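Local coordinates for DNA repair and telomere maintenance protein nbs1 (Schizosaccharomyces pombe, PDB 3HUF), which serves as an adaptor of the MRN complex in DNA double-strand break repair, binding phosphorylated partners such as Ctp1 and carrying N-terminal FHA and BRCT domains that recognise phosphoproteins, at residues A[79-84]-A[91-96]; A[10-15]-A[29-34]; A[164-169]-A[296-301]. All coordinates share one frame; numbering follows the deposited sequence.

Contact 1. Residues A[79-84]-A[91-96]; sequences TKVNEK and DSYKEK
Val81 lies against one face of the Tyr93 ring. Its CG1 methyl sits 3.8 Å from the ring centroid and only 16° off the ring normal, a CH-pi contact displaced somewhat toward the rim. The methyl is there because CG1 stands anti to the backbone N (chi1 -176°). Val81 CB adds a second touch, 3.7 Å from Tyr93 CE1, so the valine lies alongside the outer half of the ring, and the two side chains run past each other in opposite directions. Val70 of strand 68-72 also packs on Val81, while Leu98 of strand 97-102 touches the tyrosine.

The contact spans the two sheets of the FHA beta sandwich. Strand 79-81 belongs to the six-stranded sheet and turns through a type I' beta turn, Val81 to Lys84, into the outermost strand 84-85; strand 91-93 is an outermost strand of the five-stranded sheet.

The phenol oxygen reaches the turn. Tyr93 OH gives its proton to a water at 2.6 Å, and that water, in the plane of the ring at its edge, donates in turn to Lys84 O and, at 2.8 Å, to Asp91 OD2. One water thus joins the turn to both ends of strand 91-93 and fixes where the hydroxyl proton points. Lys84 CD passes 3.7 Å from Tyr93 OH, while the ammonium, turned by a bend at the last torsion, stays 5.9 Å (NZ) from Asp91 OD2, an opposite charge nearby but not in contact.

Within the turn, Asn82 ND2 makes a weak, bent bond to Glu95 OE1, 3.3 Å long with an N-H...O angle of 132°. The amide is anchored more firmly by strand 97-102: OD1 accepts from Lys99 N, and ND2 also donates to Asp97 O.

Contact 2. Residues A[10-15]-A[29-34]; sequences ILKGKS and VSDDSS
Two surface loops of the FHA sandwich meet here through a single salt bridge, Lys12 to Asp31. The first loop links strands 2-6 and 16-18 and folds as a type I' beta turn from Leu11 to Lys14, closed by Lys14 N bonding to Leu11 O; the second joins strand 21-26 to strand 35-37 and is shaped in part by an Asx turn at Asp32. In FHA domains the loop that holds 29-34 is one of those framing the phosphopeptide site, so the pair may lie near it, though whether it takes part in binding cannot be told from the bridge itself.

Lys12 occupies a corner of the turn with a left-handed backbone, and its side chain reaches across the gap. The chain leaves with CG beside the backbone N (chi1 -61°), runs on nearly extended, and bends at its last torsion, which sets the ammonium in front of the carboxylate. Lys12 NZ stands 2.8 Å from Asp31 OD2 and approaches that oxygen nearly along its C-O axis. The two side chains come from opposite directions and meet at their charged ends; Lys12 CE is 4.1 Å from Asp31 OD2. Just 66 Å² is buried, so the link is electrostatic rather than a packed interface.

Both ends have further partners in strand 35-37. Lys12 NZ also donates to Gln37 OE1, and Asp31 OD1 accepts from Gln37 N, so Gln37 grips both members of the pair, one with its side chain and the other with its backbone. A water lies beside the salt bridge, 2.8 Å from Asp31 OD1, to which it probably donates, and it accepts a weak bond from Lys12 NZ at 3.4 Å.

Contact 3. Residues A[164-169]-A[296-301]; sequences GTMYAF and QLWKII
This is a buried helix-to-helix contact between the tandem BRCT domains: helix 163-170 belongs to BRCT 1, helix 294-302 to BRCT 2, and the indole of Trp298 is the piece that spans them. Met166 lies across one face of it. Its CG sits 3.7 Å from the centroid of the six-membered ring, 19° off the normal, a CH-pi contact. With the chain extended beyond CG (chi2 166°), the thioether slides toward the base of the tryptophan, making an oblique Met-aromatic contact in which SD is 4.1 Å from the centroid of the five-membered ring.

Ile301 CG2, from the same helix as the tryptophan, lies over the opposite face, offset toward the rim, so Met166 and Ile301 flank the indole. Its NE1 donates to Gln214 O, which lies outside both helices. With alanine in place of the indole, Met166 and Phe169 would probably face a gap between the helices and Gln214 O would lose its donor.

The far end of the indole meets Phe169, a ring that also packs on Phe215. The two side chains cross at about a right angle, and Phe169 CD2 lies at the indole edge, near its plane, 3.8 Å from Trp298 CH2.

How the contacts relate
From the N terminus, the chain first closes contact 2, where 10-15 meets 29-34 after strands 16-18 and 21-26 have been laid down. It then builds most of the sandwich before contact 1 closes a short loop, with six residues between 79-84 and 91-96. Contact 3 comes last and spans 126 residues, bringing 164-169 of BRCT 1 to 296-301 of BRCT 2. The three follow one another in series, none nesting or crossing. Contacts 1 and 2 both tie parts of the FHA sandwich, their centres about 20 Å apart. Contact 3, with its centre about 44 Å from that of contact 1, instead holds two separate domains together.

Contact 1. Residues A[79-84]-A[91-96]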
ATOM      1  N   THR A  79     -16.071 -28.877  -0.696  1.00 36.13           N
ATOM      2  CA  THR A  79     -15.397 -27.614  -1.067  1.00 35.31           C
ATOM      3  C   THR A  79     -13.897 -27.851  -1.201  1.00 35.61           C
ATOM      4  O   THR A  79     -13.302 -28.577  -0.399  1.00 34.83           O
ATOM      5  CB  THR A  79     -15.633 -26.514   0.001  1.00 35.27           C
ATOM      6  OG1 THR A  79     -17.037 -26.329   0.186  1.00 34.25           O
ATOM      7  CG2 THR A  79     -14.984 -25.158  -0.398  1.00 33.75           C
ATOM      8  N   LYS A  80     -13.284 -27.265  -2.231  1.00 35.25           N
ATOM      9  CA  LYS A  80     -11.844 -27.404  -2.424  1.00 34.97           C
ATOM     10  C   LYS A  80     -11.277 -26.009  -2.524  1.00 34.94           C
ATOM     11  O   LYS A  80     -11.928 -25.107  -3.088  1.00 34.27           O
ATOM     12  CB  LYS A  80     -11.502 -28.167  -3.719  1.00 35.10           C
ATOM     13  CG  LYS A  80     -12.164 -29.558  -3.881  1.00 36.70           C
ATOM     14  CD  LYS A  80     -11.626 -30.284  -5.115  1.00 37.24           C
ATOM     15  CE  LYS A  80     -12.049 -31.725  -5.123  1.00 41.48           C
ATOM     16  NZ  LYS A  80     -11.356 -32.546  -6.184  1.00 45.29           N
ATOM     17  N   VAL A  81     -10.074 -25.830  -1.986  1.00 34.45           N
ATOM     18  CA  VAL A  81      -9.296 -24.614  -2.218  1.00 34.69           C
ATOM     19  C   VAL A  81      -7.975 -25.004  -2.900  1.00 35.53           C
ATOM     20  O   VAL A  81      -7.230 -25.844  -2.375  1.00 34.89           O
ATOM     21  CB  VAL A  81      -8.997 -23.878  -0.922  1.00 34.80           C
ATOM     22  CG1 VAL A  81      -8.245 -22.543  -1.225  1.00 34.45           C
ATOM     23  CG2 VAL A  81     -10.300 -23.618  -0.122  1.00 31.99           C
ATOM     24  N   ASN A  82      -7.701 -24.445  -4.080  1.00 35.45           N
ATOM     25  CA  ASN A  82      -6.460 -24.783  -4.780  1.00 36.46           C
ATOM     26  C   ASN A  82      -6.344 -26.297  -4.860  1.00 36.53           C
ATOM     27  O   ASN A  82      -5.304 -26.851  -4.546  1.00 36.83           O
ATOM     28  CB  ASN A  82      -5.230 -24.146  -4.071  1.00 36.42           C
ATOM     29  CG  ASN A  82      -5.138 -22.630  -4.319  1.00 37.35           C
ATOM     30  OD1 ASN A  82      -5.789 -22.122  -5.222  1.00 38.62           O
ATOM     31  ND2 ASN A  82      -4.349 -21.924  -3.532  1.00 36.45           N
ATOM     32  N   GLU A  83      -7.455 -26.940  -5.241  1.00 37.25           N
ATOM     33  CA  GLU A  83      -7.575 -28.405  -5.458  1.00 38.49           C
ATOM     34  C   GLU A  83      -7.475 -29.311  -4.218  1.00 37.87           C
ATOM     35  O   GLU A  83      -7.480 -30.532  -4.334  1.00 38.11           O
ATOM     36  CB  GLU A  83      -6.635 -28.876  -6.577  1.00 39.20           C
ATOM     37  CG  GLU A  83      -7.000 -28.270  -7.922  1.00 44.01           C
ATOM     38  CD  GLU A  83      -6.006 -28.613  -9.022  1.00 51.98           C
ATOM     39  OE1 GLU A  83      -5.028 -29.368  -8.764  1.00 53.91           O
ATOM     40  OE2 GLU A  83      -6.208 -28.116 -10.158  1.00 55.43           O
ATOM     41  N   LYS A  84      -7.399 -28.714  -3.037  1.00 37.64           N
ATOM     42  CA  LYS A  84      -7.374 -29.480  -1.803  1.00 37.54           C
ATOM     43  C   LYS A  84      -8.754 -29.436  -1.132  1.00 37.33           C
ATOM     44  O   LYS A  84      -9.281 -28.359  -0.836  1.00 36.51           O
ATOM     45  CB  LYS A  84      -6.306 -28.914  -0.875  1.00 37.21           C
ATOM     46  CG  LYS A  84      -6.013 -29.742   0.361  1.00 37.03           C
ATOM     47  CD  LYS A  84      -5.125 -28.978   1.324  1.00 37.23           C
ATOM     48  CE  LYS A  84      -4.897 -29.751   2.616  1.00 39.21           C
ATOM     49  NZ  LYS A  84      -3.684 -30.573   2.513  1.00 38.96           N
ATOM     50  N   ASP A  91      -9.933 -24.899   6.766  1.00 47.06           N
ATOM     51  CA  ASP A  91      -8.528 -24.661   6.465  1.00 46.82           C
ATOM     52  C   ASP A  91      -8.297 -23.149   6.429  1.00 46.31           C
ATOM     53  O   ASP A  91      -9.210 -22.400   6.162  1.00 46.13           O
ATOM     54  CB  ASP A  91      -8.160 -25.237   5.095  1.00 47.09           C
ATOM     55  CG  ASP A  91      -8.003 -26.749   5.101  1.00 48.87           C
ATOM     56  OD1 ASP A  91      -7.470 -27.309   6.082  1.00 53.20           O
ATOM     57  OD2 ASP A  91      -8.379 -27.383   4.095  1.00 49.52           O
ATOM     58  N   SER A  92      -7.072 -22.720   6.682  1.00 45.76           N
ATOM     59  CA  SER A  92      -6.692 -21.328   6.530  1.00 46.00           C
ATOM     60  C   SER A  92      -5.556 -21.194   5.546  1.00 45.13           C
ATOM     61  O   SER A  92      -4.709 -22.078   5.423  1.00 44.25           O
ATOM     62  CB  SER A  92      -6.314 -20.659   7.854  1.00 46.09           C
ATOM     63  OG  SER A  92      -6.042 -21.587   8.864  1.00 49.55           O
ATOM     64  N   TYR A  93      -5.556 -20.062   4.860  1.00 44.37           N
ATOM     65  CA  TYR A  93      -4.669 -19.834   3.747  1.00 44.45           C
ATOM     66  C   TYR A  93      -4.050 -18.466   3.881  1.00 44.64           C
ATOM     67  O   TYR A  93      -4.749 -17.503   4.182  1.00 44.24           O
ATOM     68  CB  TYR A  93      -5.452 -19.958   2.433  1.00 43.99           C
ATOM     69  CG  TYR A  93      -5.625 -21.405   2.002  1.00 45.33           C
ATOM     70  CD1 TYR A  93      -6.717 -22.181   2.423  1.00 43.22           C
ATOM     71  CD2 TYR A  93      -4.662 -22.009   1.198  1.00 46.36           C
ATOM     72  CE1 TYR A  93      -6.834 -23.522   2.027  1.00 41.97           C
ATOM     73  CE2 TYR A  93      -4.774 -23.325   0.803  1.00 46.17           C
ATOM     74  CZ  TYR A  93      -5.850 -24.079   1.213  1.00 44.41           C
ATOM     75  OH  TYR A  93      -5.882 -25.400   0.774  1.00 47.28           O
ATOM     76  N   LYS A  94      -2.735 -18.396   3.687  1.00 45.35           N
ATOM     77  CA  LYS A  94      -2.038 -17.121   3.594  1.00 47.04           C
ATOM     78  C   LYS A  94      -1.360 -16.884   2.261  1.00 47.18           C
ATOM     79  O   LYS A  94      -0.471 -16.056   2.155  1.00 48.46           O
ATOM     80  CB  LYS A  94      -1.073 -16.921   4.761  1.00 47.88           C
ATOM     81  CG  LYS A  94      -1.652 -15.954   5.780  1.00 50.21           C
ATOM     82  CD  LYS A  94      -0.650 -15.569   6.852  1.00 54.66           C
ATOM     83  CE  LYS A  94      -1.309 -14.605   7.858  1.00 55.51           C
ATOM     84  NZ  LYS A  94      -0.378 -14.048   8.879  1.00 53.89           N
ATOM     85  N   GLU A  95      -1.796 -17.600   1.238  1.00 47.03           N
ATOM     86  CA  GLU A  95      -1.339 -17.364  -0.126  1.00 46.67           C
ATOM     87  C   GLU A  95      -2.178 -16.234  -0.718  1.00 45.54           C
ATOM     88  O   GLU A  95      -3.280 -15.960  -0.237  1.00 44.96           O
ATOM     89  CB  GLU A  95      -1.577 -18.612  -0.965  1.00 47.15           C
ATOM     90  CG  GLU A  95      -0.596 -19.730  -0.715  1.00 52.49           C
ATOM     91  CD  GLU A  95      -1.320 -21.011  -0.390  1.00 59.98           C
ATOM     92  OE1 GLU A  95      -1.943 -21.601  -1.316  1.00 63.93           O
ATOM     93  OE2 GLU A  95      -1.281 -21.425   0.799  1.00 63.15           O
ATOM     94  N   LYS A  96      -1.684 -15.608  -1.777  1.00 43.56           N
ATOM     95  CA  LYS A  96      -2.372 -14.448  -2.334  1.00 43.50           C
ATOM     96  C   LYS A  96      -3.345 -14.784  -3.475  1.00 42.92           C
ATOM     97  O   LYS A  96      -4.017 -13.903  -3.984  1.00 42.70           O
ATOM     98  CB  LYS A  96      -1.352 -13.392  -2.763  1.00 43.42           C
ATOM     99  CG  LYS A  96      -0.519 -12.887  -1.590  1.00 42.39           C
ATOM    100  CD  LYS A  96       0.681 -12.105  -2.059  1.00 43.05           C
ATOM    101  CE  LYS A  96       1.292 -11.355  -0.874  1.00 43.66           C
ATOM    102  NZ  LYS A  96       2.246 -10.322  -1.345  1.00 45.11           N
TER
HETATM  103  O   HOH W   1      -8.161 -26.518   1.415  1.00 52.81           O

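Contact 2. Residues A[10-15]-A[29-34]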
ATOM      1  N   ILE A  10     -21.474 -17.202 -12.367  1.00 43.06           N
ATOM      2  CA  ILE A  10     -21.838 -17.730 -11.053  1.00 41.55           C
ATOM      3  C   ILE A  10     -21.841 -16.637  -9.962  1.00 41.14           C
ATOM      4  O   ILE A  10     -22.556 -16.749  -8.975  1.00 40.46           O
ATOM      5  CB  ILE A  10     -21.025 -18.999 -10.680  1.00 41.27           C
ATOM      6  CG1 ILE A  10     -19.540 -18.687 -10.506  1.00 40.67           C
ATOM      7  CG2 ILE A  10     -21.194 -20.089 -11.768  1.00 40.56           C
ATOM      8  CD1 ILE A  10     -18.815 -19.606  -9.524  1.00 39.66           C
ATOM      9  N   LEU A  11     -21.080 -15.564 -10.185  1.00 40.82           N
ATOM     10  CA  LEU A  11     -21.143 -14.368  -9.330  1.00 40.60           C
ATOM     11  C   LEU A  11     -21.794 -13.197 -10.060  1.00 40.30           C
ATOM     12  O   LEU A  11     -21.500 -12.031  -9.781  1.00 39.83           O
ATOM     13  CB  LEU A  11     -19.742 -13.983  -8.828  1.00 40.34           C
ATOM     14  CG  LEU A  11     -19.172 -14.798  -7.669  1.00 40.95           C
ATOM     15  CD1 LEU A  11     -17.670 -14.515  -7.462  1.00 40.43           C
ATOM     16  CD2 LEU A  11     -19.956 -14.510  -6.398  1.00 39.52           C
ATOM     17  N   LYS A  12     -22.686 -13.525 -10.996  1.00 40.49           N
ATOM     18  CA  LYS A  12     -23.387 -12.551 -11.840  1.00 40.88           C
ATOM     19  C   LYS A  12     -22.479 -11.648 -12.665  1.00 40.39           C
ATOM     20  O   LYS A  12     -22.878 -10.549 -13.040  1.00 40.40           O
ATOM     21  CB  LYS A  12     -24.376 -11.712 -11.021  1.00 41.20           C
ATOM     22  CG  LYS A  12     -25.466 -12.536 -10.357  1.00 44.32           C
ATOM     23  CD  LYS A  12     -26.026 -11.824  -9.126  1.00 47.29           C
ATOM     24  CE  LYS A  12     -27.110 -12.662  -8.467  1.00 48.67           C
ATOM     25  NZ  LYS A  12     -26.756 -12.845  -7.030  1.00 48.84           N
ATOM     26  N   GLY A  13     -21.264 -12.104 -12.951  1.00 40.33           N
ATOM     27  CA  GLY A  13     -20.307 -11.298 -13.731  1.00 40.27           C
ATOM     28  C   GLY A  13     -19.674 -10.148 -12.956  1.00 40.41           C
ATOM     29  O   GLY A  13     -19.035  -9.259 -13.542  1.00 40.57           O
ATOM     30  N   LYS A  14     -19.860 -10.162 -11.639  1.00 39.28           N
ATOM     31  CA  LYS A  14     -19.338  -9.125 -10.765  1.00 38.91           C
ATOM     32  C   LYS A  14     -18.183  -9.634  -9.906  1.00 38.30           C
ATOM     33  O   LYS A  14     -18.083 -10.836  -9.644  1.00 38.04           O
ATOM     34  CB  LYS A  14     -20.468  -8.594  -9.882  1.00 39.13           C
ATOM     35  CG  LYS A  14     -21.508  -7.876 -10.720  1.00 40.68           C
ATOM     36  CD  LYS A  14     -22.639  -7.318  -9.918  1.00 44.08           C
ATOM     37  CE  LYS A  14     -23.249  -6.112 -10.657  1.00 45.58           C
ATOM     38  NZ  LYS A  14     -23.160  -6.187 -12.172  1.00 44.91           N
ATOM     39  N   SER A  15     -17.303  -8.720  -9.507  1.00 37.27           N
ATOM     40  CA  SER A  15     -16.287  -9.013  -8.488  1.00 36.79           C
ATOM     41  C   SER A  15     -16.703  -8.395  -7.164  1.00 36.65           C
ATOM     42  O   SER A  15     -17.672  -7.639  -7.097  1.00 37.02           O
ATOM     43  CB  SER A  15     -14.902  -8.527  -8.902  1.00 36.61           C
ATOM     44  OG  SER A  15     -14.865  -7.112  -8.981  1.00 36.52           O
ATOM     45  N   VAL A  29     -28.964 -17.549  -0.877  1.00 50.56           N
ATOM     46  CA  VAL A  29     -28.445 -16.602   0.084  1.00 50.98           C
ATOM     47  C   VAL A  29     -28.408 -15.277  -0.684  1.00 52.01           C
ATOM     48  O   VAL A  29     -28.135 -15.273  -1.878  1.00 51.67           O
ATOM     49  CB  VAL A  29     -27.054 -17.138   0.605  1.00 51.41           C
ATOM     50  CG1 VAL A  29     -25.898 -16.149   0.439  1.00 50.22           C
ATOM     51  CG2 VAL A  29     -27.157 -17.688   2.038  1.00 50.76           C
ATOM     52  N   SER A  30     -28.749 -14.157  -0.055  1.00 53.03           N
ATOM     53  CA  SER A  30     -28.731 -12.909  -0.819  1.00 54.39           C
ATOM     54  C   SER A  30     -27.514 -12.047  -0.517  1.00 54.75           C
ATOM     55  O   SER A  30     -27.107 -11.912   0.635  1.00 55.60           O
ATOM     56  CB  SER A  30     -30.054 -12.119  -0.713  1.00 54.90           C
ATOM     57  OG  SER A  30     -30.380 -11.777   0.622  1.00 56.67           O
ATOM     58  N   ASP A  31     -26.941 -11.473  -1.573  1.00 54.82           N
ATOM     59  CA  ASP A  31     -25.735 -10.657  -1.485  1.00 54.75           C
ATOM     60  C   ASP A  31     -25.883  -9.457  -0.571  1.00 54.58           C
ATOM     61  O   ASP A  31     -26.419  -8.417  -0.966  1.00 55.09           O
ATOM     62  CB  ASP A  31     -25.334 -10.165  -2.874  1.00 54.97           C
ATOM     63  CG  ASP A  31     -25.004 -11.290  -3.804  1.00 54.72           C
ATOM     64  OD1 ASP A  31     -24.066 -12.046  -3.500  1.00 53.49           O
ATOM     65  OD2 ASP A  31     -25.680 -11.408  -4.845  1.00 56.56           O
ATOM     66  N   ASP A  32     -25.411  -9.604   0.660  1.00 53.96           N
ATOM     67  CA  ASP A  32     -25.303  -8.459   1.554  1.00 52.95           C
ATOM     68  C   ASP A  32     -23.949  -8.454   2.220  1.00 52.09           C
ATOM     69  O   ASP A  32     -23.084  -9.276   1.899  1.00 52.45           O
ATOM     70  CB  ASP A  32     -26.469  -8.385   2.565  1.00 52.86           C
ATOM     71  CG  ASP A  32     -26.633  -9.644   3.399  1.00 52.64           C
ATOM     72  OD1 ASP A  32     -25.633 -10.335   3.677  1.00 52.04           O
ATOM     73  OD2 ASP A  32     -27.786  -9.933   3.802  1.00 53.17           O
ATOM     74  N   SER A  33     -23.771  -7.538   3.160  1.00 50.87           N
ATOM     75  CA  SER A  33     -22.486  -7.355   3.813  1.00 49.72           C
ATOM     76  C   SER A  33     -21.930  -8.633   4.450  1.00 48.00           C
ATOM     77  O   SER A  33     -20.756  -8.664   4.834  1.00 48.42           O
ATOM     78  CB  SER A  33     -22.600  -6.283   4.887  1.00 50.13           C
ATOM     79  OG  SER A  33     -23.084  -6.859   6.089  1.00 51.32           O
ATOM     80  N   SER A  34     -22.741  -9.679   4.579  1.00 45.51           N
ATOM     81  CA  SER A  34     -22.229 -10.910   5.199  1.00 43.76           C
ATOM     82  C   SER A  34     -22.619 -12.208   4.493  1.00 42.45           C
ATOM     83  O   SER A  34     -22.431 -13.293   5.039  1.00 42.39           O
ATOM     84  CB  SER A  34     -22.551 -10.964   6.702  1.00 43.36           C
ATOM     85  OG  SER A  34     -23.915 -11.252   6.916  1.00 43.38           O
TER
HETATM   86  O   HOH W   2     -23.460 -12.924  -6.127  1.00 41.98           O

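Contact 3. Residues A[164-169]-A[296-301]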
ATOM      1  N   GLY A 164       9.566  12.023   5.457  1.00 38.87           N
ATOM      2  CA  GLY A 164       8.770  10.837   5.144  1.00 37.90           C
ATOM      3  C   GLY A 164       7.986  11.050   3.865  1.00 37.53           C
ATOM      4  O   GLY A 164       7.870  10.144   3.021  1.00 36.86           O
ATOM      5  N   THR A 165       7.467  12.268   3.713  1.00 36.81           N
ATOM      6  CA  THR A 165       6.712  12.625   2.517  1.00 36.26           C
ATOM      7  C   THR A 165       7.614  12.678   1.295  1.00 35.60           C
ATOM      8  O   THR A 165       7.269  12.125   0.255  1.00 35.31           O
ATOM      9  CB  THR A 165       5.978  13.955   2.685  1.00 36.21           C
ATOM     10  OG1 THR A 165       5.185  13.899   3.874  1.00 37.58           O
ATOM     11  CG2 THR A 165       5.078  14.206   1.491  1.00 35.37           C
ATOM     12  N   MET A 166       8.768  13.331   1.438  1.00 35.61           N
ATOM     13  CA  MET A 166       9.732  13.459   0.353  1.00 35.82           C
ATOM     14  C   MET A 166      10.163  12.083  -0.149  1.00 36.16           C
ATOM     15  O   MET A 166      10.246  11.845  -1.364  1.00 36.17           O
ATOM     16  CB  MET A 166      10.970  14.201   0.839  1.00 36.13           C
ATOM     17  CG  MET A 166      10.742  15.613   1.351  1.00 36.14           C
ATOM     18  SD  MET A 166      12.206  16.200   2.246  1.00 35.90           S
ATOM     19  CE  MET A 166      11.599  17.773   2.906  1.00 33.19           C
ATOM     20  N   TYR A 167      10.442  11.196   0.808  1.00 35.95           N
ATOM     21  CA  TYR A 167      10.848   9.837   0.538  1.00 36.44           C
ATOM     22  C   TYR A 167       9.770   9.040  -0.181  1.00 37.05           C
ATOM     23  O   TYR A 167      10.063   8.386  -1.180  1.00 37.07           O
ATOM     24  CB  TYR A 167      11.271   9.133   1.826  1.00 35.98           C
ATOM     25  CG  TYR A 167      11.925   7.792   1.579  1.00 37.06           C
ATOM     26  CD1 TYR A 167      12.953   7.654   0.634  1.00 35.63           C
ATOM     27  CD2 TYR A 167      11.529   6.661   2.290  1.00 37.09           C
ATOM     28  CE1 TYR A 167      13.561   6.430   0.403  1.00 35.78           C
ATOM     29  CE2 TYR A 167      12.139   5.434   2.072  1.00 37.09           C
ATOM     30  CZ  TYR A 167      13.146   5.321   1.137  1.00 36.50           C
ATOM     31  OH  TYR A 167      13.711   4.085   0.926  1.00 37.63           O
ATOM     32  N   ALA A 168       8.523   9.127   0.307  1.00 37.56           N
ATOM     33  CA  ALA A 168       7.398   8.472  -0.342  1.00 37.74           C
ATOM     34  C   ALA A 168       7.231   8.940  -1.783  1.00 38.17           C
ATOM     35  O   ALA A 168       7.039   8.128  -2.690  1.00 38.04           O
ATOM     36  CB  ALA A 168       6.130   8.705   0.427  1.00 37.73           C
ATOM     37  N   PHE A 169       7.299  10.253  -1.992  1.00 38.11           N
ATOM     38  CA  PHE A 169       7.223  10.822  -3.335  1.00 38.18           C
ATOM     39  C   PHE A 169       8.263  10.217  -4.284  1.00 38.94           C
ATOM     40  O   PHE A 169       7.955   9.839  -5.421  1.00 38.75           O
ATOM     41  CB  PHE A 169       7.438  12.335  -3.252  1.00 37.50           C
ATOM     42  CG  PHE A 169       7.176  13.047  -4.529  1.00 36.45           C
ATOM     43  CD1 PHE A 169       5.875  13.240  -4.972  1.00 35.45           C
ATOM     44  CD2 PHE A 169       8.229  13.537  -5.297  1.00 36.31           C
ATOM     45  CE1 PHE A 169       5.623  13.913  -6.150  1.00 34.77           C
ATOM     46  CE2 PHE A 169       7.980  14.210  -6.470  1.00 36.17           C
ATOM     47  CZ  PHE A 169       6.680  14.395  -6.902  1.00 35.66           C
ATOM     48  N   GLN A 296      16.754  20.931   3.737  1.00 46.19           N
ATOM     49  CA  GLN A 296      17.408  21.995   2.977  1.00 46.18           C
ATOM     50  C   GLN A 296      17.727  21.552   1.550  1.00 46.33           C
ATOM     51  O   GLN A 296      17.638  22.341   0.607  1.00 45.99           O
ATOM     52  CB  GLN A 296      18.678  22.450   3.689  1.00 46.35           C
ATOM     53  CG  GLN A 296      18.429  23.340   4.907  1.00 46.52           C
ATOM     54  CD  GLN A 296      19.663  23.477   5.804  1.00 46.12           C
ATOM     55  OE1 GLN A 296      20.278  22.482   6.193  1.00 44.57           O
ATOM     56  NE2 GLN A 296      20.015  24.713   6.144  1.00 44.61           N
ATOM     57  N   LEU A 297      18.084  20.277   1.406  1.00 46.59           N
ATOM     58  CA  LEU A 297      18.411  19.677   0.114  1.00 47.00           C
ATOM     59  C   LEU A 297      17.188  19.581  -0.807  1.00 47.27           C
ATOM     60  O   LEU A 297      17.316  19.733  -2.021  1.00 47.28           O
ATOM     61  CB  LEU A 297      18.997  18.276   0.326  1.00 47.13           C
ATOM     62  CG  LEU A 297      20.318  17.845  -0.310  1.00 47.02           C
ATOM     63  CD1 LEU A 297      20.349  16.323  -0.392  1.00 46.98           C
ATOM     64  CD2 LEU A 297      20.541  18.453  -1.680  1.00 47.29           C
ATOM     65  N   TRP A 298      16.019  19.310  -0.223  1.00 47.69           N
ATOM     66  CA  TRP A 298      14.748  19.252  -0.954  1.00 48.30           C
ATOM     67  C   TRP A 298      14.380  20.620  -1.542  1.00 49.40           C
ATOM     68  O   TRP A 298      13.904  20.703  -2.674  1.00 49.09           O
ATOM     69  CB  TRP A 298      13.641  18.751  -0.032  1.00 47.90           C
ATOM     70  CG  TRP A 298      12.305  18.491  -0.683  1.00 47.41           C
ATOM     71  CD1 TRP A 298      11.202  19.296  -0.634  1.00 47.40           C
ATOM     72  CD2 TRP A 298      11.924  17.337  -1.456  1.00 47.14           C
ATOM     73  NE1 TRP A 298      10.158  18.718  -1.325  1.00 47.02           N
ATOM     74  CE2 TRP A 298      10.573  17.518  -1.841  1.00 46.60           C
ATOM     75  CE3 TRP A 298      12.587  16.167  -1.855  1.00 47.35           C
ATOM     76  CZ2 TRP A 298       9.881  16.584  -2.620  1.00 45.75           C
ATOM     77  CZ3 TRP A 298      11.890  15.229  -2.627  1.00 46.70           C
ATOM     78  CH2 TRP A 298      10.550  15.447  -2.997  1.00 46.46           C
ATOM     79  N   LYS A 299      14.622  21.683  -0.776  1.00 50.62           N
ATOM     80  CA  LYS A 299      14.371  23.048  -1.241  1.00 52.75           C
ATOM     81  C   LYS A 299      15.121  23.365  -2.533  1.00 53.87           C
ATOM     82  O   LYS A 299      14.582  24.021  -3.421  1.00 53.70           O
ATOM     83  CB  LYS A 299      14.715  24.074  -0.155  1.00 52.58           C
ATOM     84  CG  LYS A 299      13.885  23.901   1.105  1.00 53.22           C
ATOM     85  CD  LYS A 299      14.010  25.074   2.051  1.00 54.66           C
ATOM     86  CE  LYS A 299      12.989  24.943   3.173  1.00 55.32           C
ATOM     87  NZ  LYS A 299      12.599  26.261   3.750  1.00 55.97           N
ATOM     88  N   ILE A 300      16.351  22.867  -2.631  1.00 55.67           N
ATOM     89  CA  ILE A 300      17.190  23.050  -3.815  1.00 57.44           C
ATOM     90  C   ILE A 300      16.773  22.083  -4.926  1.00 58.75           C
ATOM     91  O   ILE A 300      16.818  22.419  -6.111  1.00 59.00           O
ATOM     92  CB  ILE A 300      18.700  22.844  -3.483  1.00 57.22           C
ATOM     93  CG1 ILE A 300      19.088  23.611  -2.212  1.00 57.12           C
ATOM     94  CG2 ILE A 300      19.582  23.277  -4.652  1.00 57.39           C
ATOM     95  CD1 ILE A 300      20.447  23.210  -1.622  1.00 56.14           C
ATOM     96  N   ILE A 301      16.354  20.887  -4.528  1.00 60.41           N
ATOM     97  CA  ILE A 301      16.042  19.807  -5.466  1.00 62.29           C
ATOM     98  C   ILE A 301      14.810  20.131  -6.316  1.00 63.68           C
ATOM     99  O   ILE A 301      14.638  19.599  -7.421  1.00 63.86           O
ATOM    100  CB  ILE A 301      15.922  18.465  -4.709  1.00 62.07           C
ATOM    101  CG1 ILE A 301      16.919  17.465  -5.267  1.00 62.16           C
ATOM    102  CG2 ILE A 301      14.491  17.927  -4.656  1.00 62.48           C
ATOM    103  CD1 ILE A 301      17.840  16.984  -4.208  1.00 61.97           C
TER